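Putative oxidoreductase (Jannaschia sp., PDB 3C24) is a putative oxidoreductase that probably binds a dinucleotide such as NADP in a Rossmann-type domain, its physiological substrate being unknown. Local coordinates at residues 196-201 with 268-273; 190-195 with 274-279. One frame throughout, in Å; residues are numbered along the deposited sequence.

How the contacts relate
From the N terminus the chain first builds the mixed sheet that includes the Rossmann-type strands, then enters the long helix 184-217, which supplies one side of both contacts. Segment 190-195 comes first and 196-201 follows directly, the two being joined by the probable backbone hydrogen bonds from A199 N to L194 O and from M200 N to S195 O. After a largely helical excursion the chain returns at 268-273, closing contact 1, and runs on into helix 273-284, whose segment 274-279 closes contact 2. Contact 1 is therefore nested inside contact 2, with centres about 6 Å apart. Together they lay the C-terminal turn and helix across helix 184-217, and both adjoin the second subunit.

Contact 1 of 2, residues 196-201 with 268-273; sequences EMVAMP and REALNP. With SO4 (sulfate ion), chain C.
The backbones come closest at M197 and A270, whose CA atoms lie 5.6 Å apart where the 3-10 turn 268-271 passes a wider pi-type turn of the long helix 184-217. This is helix-to-turn packing in the all-helical part of the C-terminal domain, just before N272 takes the N-cap position of helix 273-284. The A270 methyl group rests against two successive residues of the long helix: its CB is 3.8 Å from M197 CB and equally close to V198 CG2. M197, a selenomethionine, approaches with the root of its chain, CB lying 3.6 Å from A270 O, a buried carbonyl oxygen that has no hydrogen-bonding partner in the model. V198 uses a single branch: with CG1 anti to the backbone N (chi1 180°), CG2 is left to touch both A270 and L271 CD2, the latter at 3.9 Å, and the V198 and L271 side chains cross at about a right angle. On the far side of the turn, R268 runs extended to a sulfate ion, probably from the crystallisation liquor, which H208 of the second subunit, K259 and W267 also bind. The guanidinium meets it edge-on, with R268 NH2 donating a nearly straight 2.7 Å hydrogen bond to sulfate O2 (167°).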
# COMPACT_ATOMS: atom_id res chain seq x y z
N GLU A 196 1.64 11.74 7.75
CA GLU A 196 1.23 11.37 9.10
C GLU A 196 -0.17 11.63 9.51
O GLU A 196 -0.69 10.97 10.41
CB GLU A 196 2.16 12.01 10.09
CG GLU A 196 3.60 11.64 9.73
CD GLU A 196 4.58 12.38 10.58
OE1 GLU A 196 5.18 13.35 10.07
OE2 GLU A 196 4.73 12.01 11.76
N MSE A 197 -0.82 12.58 8.83
CA MSE A 197 -2.21 12.95 9.12
C MSE A 197 -3.18 12.21 8.25
O MSE A 197 -4.34 12.03 8.60
CB MSE A 197 -2.44 14.46 8.96
CG MSE A 197 -1.73 15.33 9.96
SE MSE A 197 -2.40 15.19 11.80
CE MSE A 197 -4.22 15.74 11.50
N VAL A 198 -2.71 11.77 7.10
CA VAL A 198 -3.58 11.06 6.14
C VAL A 198 -3.17 9.63 5.99
O VAL A 198 -3.94 8.73 6.33
CB VAL A 198 -3.62 11.72 4.73
CG1 VAL A 198 -4.53 10.92 3.80
CG2 VAL A 198 -4.09 13.17 4.84
N ALA A 199 -1.96 9.40 5.50
CA ALA A 199 -1.56 8.00 5.23
C ALA A 199 -1.45 7.14 6.47
O ALA A 199 -1.92 5.99 6.50
CB ALA A 199 -0.23 7.94 4.44
N MSE A 200 -0.84 7.66 7.51
CA MSE A 200 -0.61 6.86 8.72
C MSE A 200 -1.88 6.35 9.39
O MSE A 200 -1.98 5.18 9.76
CB MSE A 200 0.16 7.62 9.78
CG MSE A 200 0.54 6.66 10.84
SE MSE A 200 2.33 6.13 10.45
CE MSE A 200 2.84 8.08 10.80
N PRO A 201 -2.90 7.21 9.56
CA PRO A 201 -4.09 6.63 10.18
C PRO A 201 -4.76 5.56 9.35
O PRO A 201 -5.35 4.64 9.91
CB PRO A 201 -5.06 7.83 10.34
CG PRO A 201 -4.41 9.00 9.87
CD PRO A 201 -2.97 8.69 9.51
N ARG A 268 -10.27 16.21 4.55
CA ARG A 268 -9.30 17.13 3.93
C ARG A 268 -8.70 18.15 4.89
O ARG A 268 -7.72 18.81 4.58
CB ARG A 268 -9.91 17.86 2.74
CG ARG A 268 -10.06 16.96 1.58
CD ARG A 268 -10.85 17.61 0.49
NE ARG A 268 -10.89 16.84 -0.75
CZ ARG A 268 -11.78 15.91 -1.03
NH1 ARG A 268 -12.72 15.61 -0.17
NH2 ARG A 268 -11.75 15.27 -2.20
N GLU A 269 -9.37 18.31 6.03
CA GLU A 269 -8.89 19.23 7.05
C GLU A 269 -7.50 18.79 7.52
O GLU A 269 -6.75 19.58 8.10
CB GLU A 269 -9.88 19.28 8.22
CG GLU A 269 -9.56 20.26 9.34
CD GLU A 269 -9.64 21.71 8.91
OE1 GLU A 269 -10.13 21.99 7.80
OE2 GLU A 269 -9.21 22.57 9.70
N ALA A 270 -7.16 17.52 7.28
CA ALA A 270 -5.84 16.98 7.65
C ALA A 270 -4.69 17.65 6.94
O ALA A 270 -3.53 17.52 7.38
CB ALA A 270 -5.75 15.44 7.37
N LEU A 271 -4.99 18.29 5.82
CA LEU A 271 -3.98 18.96 4.99
C LEU A 271 -4.10 20.46 5.10
O LEU A 271 -3.34 21.19 4.49
CB LEU A 271 -4.08 18.51 3.52
CG LEU A 271 -3.92 17.01 3.25
CD1 LEU A 271 -4.22 16.72 1.81
CD2 LEU A 271 -2.50 16.50 3.67
N ASN A 272 -5.07 20.89 5.90
CA ASN A 272 -5.25 22.33 6.17
C ASN A 272 -4.04 22.88 6.94
O ASN A 272 -3.61 22.31 7.92
CB ASN A 272 -6.51 22.58 6.96
CG ASN A 272 -6.82 24.00 7.07
OD1 ASN A 272 -6.04 24.77 7.63
ND2 ASN A 272 -7.97 24.39 6.53
N PRO A 273 -3.42 23.95 6.45
CA PRO A 273 -2.22 24.47 7.12
C PRO A 273 -2.40 24.70 8.60
O PRO A 273 -1.46 24.54 9.38
CB PRO A 273 -2.00 25.78 6.39
CG PRO A 273 -2.45 25.50 5.00
CD PRO A 273 -3.62 24.58 5.14
S SO4 C . -14.06 12.44 -1.39
O1 SO4 C . -14.33 13.04 -0.09
O2 SO4 C . -13.74 13.39 -2.41
O3 SO4 C . -12.94 11.45 -1.28
O4 SO4 C . -15.26 11.75 -1.88

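Contact 2 of 2, residues 190-195 with 274-279; sequences LEPGLS and AKVKQA
P192 meets helix 273-284 with the CG corner of its ring, 4.0 Å from the methyl carbon CB of A279. The same CG lies 4.1 Å from V276 O, so this end of the ring rests against both the backbone and a side chain one turn further on. The neighbouring ring atom CD faces the isopropyl group of V276, at 4.2 Å from CG1. V276 spreads its two methyls over adjacent residues: its chi1 of 173° sets CG1 anti to the backbone N and beside the proline, while CG2 lies 4.3 Å from G193 CA. Because G193 has no side chain, the valine meets the helix backbone itself, and the two CA atoms, G193 and V276, come within 5.7 Å. A279, one turn beyond V276, points its methyl toward the long helix.

The arrangement is a steep helix-helix crossing in the C-terminal domain: the axes of segments 190-195 and 274-279 approach to 9.0 Å, with their N-to-C directions 105° apart. Helix 184-217 is kinked at this point. The peptide bond before P192 is cis, and P192 N makes no bond to the preceding turn; the chain is carried past the kink by a wider pi-type turn in which S195 N donates to L190 O. Beyond the contact, V276 also packs on A188 of the long helix and on Y106 of helix 103-107. E191, whose CB points away from helix 273-284, packs on F227 of the second subunit and accepts a hydrogen bond at OE2 from A102 N, while its OE1 lies close to D101 OD1.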
# COMPACT_ATOMS: atom_id res chain seq x y z
N LEU A 190 3.03 18.05 3.03
CA LEU A 190 3.44 16.69 2.63
C LEU A 190 3.77 15.87 3.88
O LEU A 190 3.34 14.73 4.03
CB LEU A 190 4.58 16.71 1.64
CG LEU A 190 4.30 17.25 0.24
CD1 LEU A 190 5.59 17.27 -0.61
CD2 LEU A 190 3.22 16.43 -0.47
N GLU A 191 4.54 16.47 4.78
CA GLU A 191 4.89 15.85 6.06
C GLU A 191 5.04 16.96 7.10
O GLU A 191 5.90 17.78 6.96
CB GLU A 191 6.16 15.01 5.93
CG GLU A 191 7.38 15.77 5.57
CD GLU A 191 8.22 16.21 6.77
OE1 GLU A 191 7.97 15.80 7.93
OE2 GLU A 191 9.15 16.96 6.51
N PRO A 192 4.24 16.93 8.17
CA PRO A 192 3.42 15.78 8.58
C PRO A 192 2.02 15.55 7.98
O PRO A 192 1.39 14.55 8.28
CB PRO A 192 3.29 16.02 10.09
CG PRO A 192 3.26 17.56 10.18
CD PRO A 192 4.26 18.00 9.19
N GLY A 193 1.57 16.41 7.09
CA GLY A 193 0.22 16.31 6.56
C GLY A 193 -0.15 15.04 5.84
O GLY A 193 -0.86 14.17 6.35
N LEU A 194 0.42 14.89 4.67
CA LEU A 194 0.06 13.74 3.85
C LEU A 194 0.58 12.45 4.49
O LEU A 194 -0.14 11.46 4.59
CB LEU A 194 0.56 13.96 2.41
CG LEU A 194 0.02 13.16 1.27
CD1 LEU A 194 -1.49 13.45 1.08
CD2 LEU A 194 0.92 13.49 0.03
N SER A 195 1.80 12.48 5.02
CA SER A 195 2.44 11.28 5.53
C SER A 195 1.86 10.80 6.85
O SER A 195 1.60 9.58 7.06
CB SER A 195 3.97 11.49 5.69
OG SER A 195 4.29 12.42 6.68
N ALA A 274 -3.59 25.06 9.02
CA ALA A 274 -3.82 25.32 10.43
C ALA A 274 -3.71 24.04 11.26
O ALA A 274 -3.14 24.03 12.35
CB ALA A 274 -5.19 26.02 10.64
N LYS A 275 -4.22 22.94 10.72
CA LYS A 275 -4.16 21.66 11.41
C LYS A 275 -2.74 21.08 11.31
O LYS A 275 -2.23 20.44 12.21
CB LYS A 275 -5.15 20.64 10.83
CG LYS A 275 -6.61 20.90 11.18
CD LYS A 275 -6.88 20.83 12.68
N VAL A 276 -2.13 21.30 10.15
CA VAL A 276 -0.76 20.82 9.91
C VAL A 276 0.17 21.50 10.90
O VAL A 276 1.10 20.86 11.45
CB VAL A 276 -0.33 21.04 8.44
CG1 VAL A 276 1.17 20.70 8.17
CG2 VAL A 276 -1.23 20.21 7.48
N LYS A 277 -0.04 22.79 11.12
CA LYS A 277 0.79 23.52 12.10
C LYS A 277 0.61 22.95 13.52
O LYS A 277 1.55 22.85 14.29
CB LYS A 277 0.52 25.02 12.10
CG LYS A 277 1.55 25.75 12.93
CD LYS A 277 1.48 27.23 12.82
CE LYS A 277 2.61 27.83 13.71
NZ LYS A 277 2.23 29.15 14.24
N GLN A 278 -0.61 22.57 13.85
CA GLN A 278 -0.85 21.94 15.16
C GLN A 278 -0.10 20.62 15.29
O GLN A 278 0.45 20.33 16.35
CB GLN A 278 -2.35 21.71 15.41
CG GLN A 278 -3.07 22.99 15.58
CD GLN A 278 -4.58 22.82 15.60
OE1 GLN A 278 -5.07 21.72 15.59
NE2 GLN A 278 -5.31 23.92 15.61
N ALA A 279 -0.08 19.84 14.21
CA ALA A 279 0.63 18.55 14.19
C ALA A 279 2.14 18.80 14.35
O ALA A 279 2.85 18.12 15.11
CB ALA A 279 0.36 17.79 12.93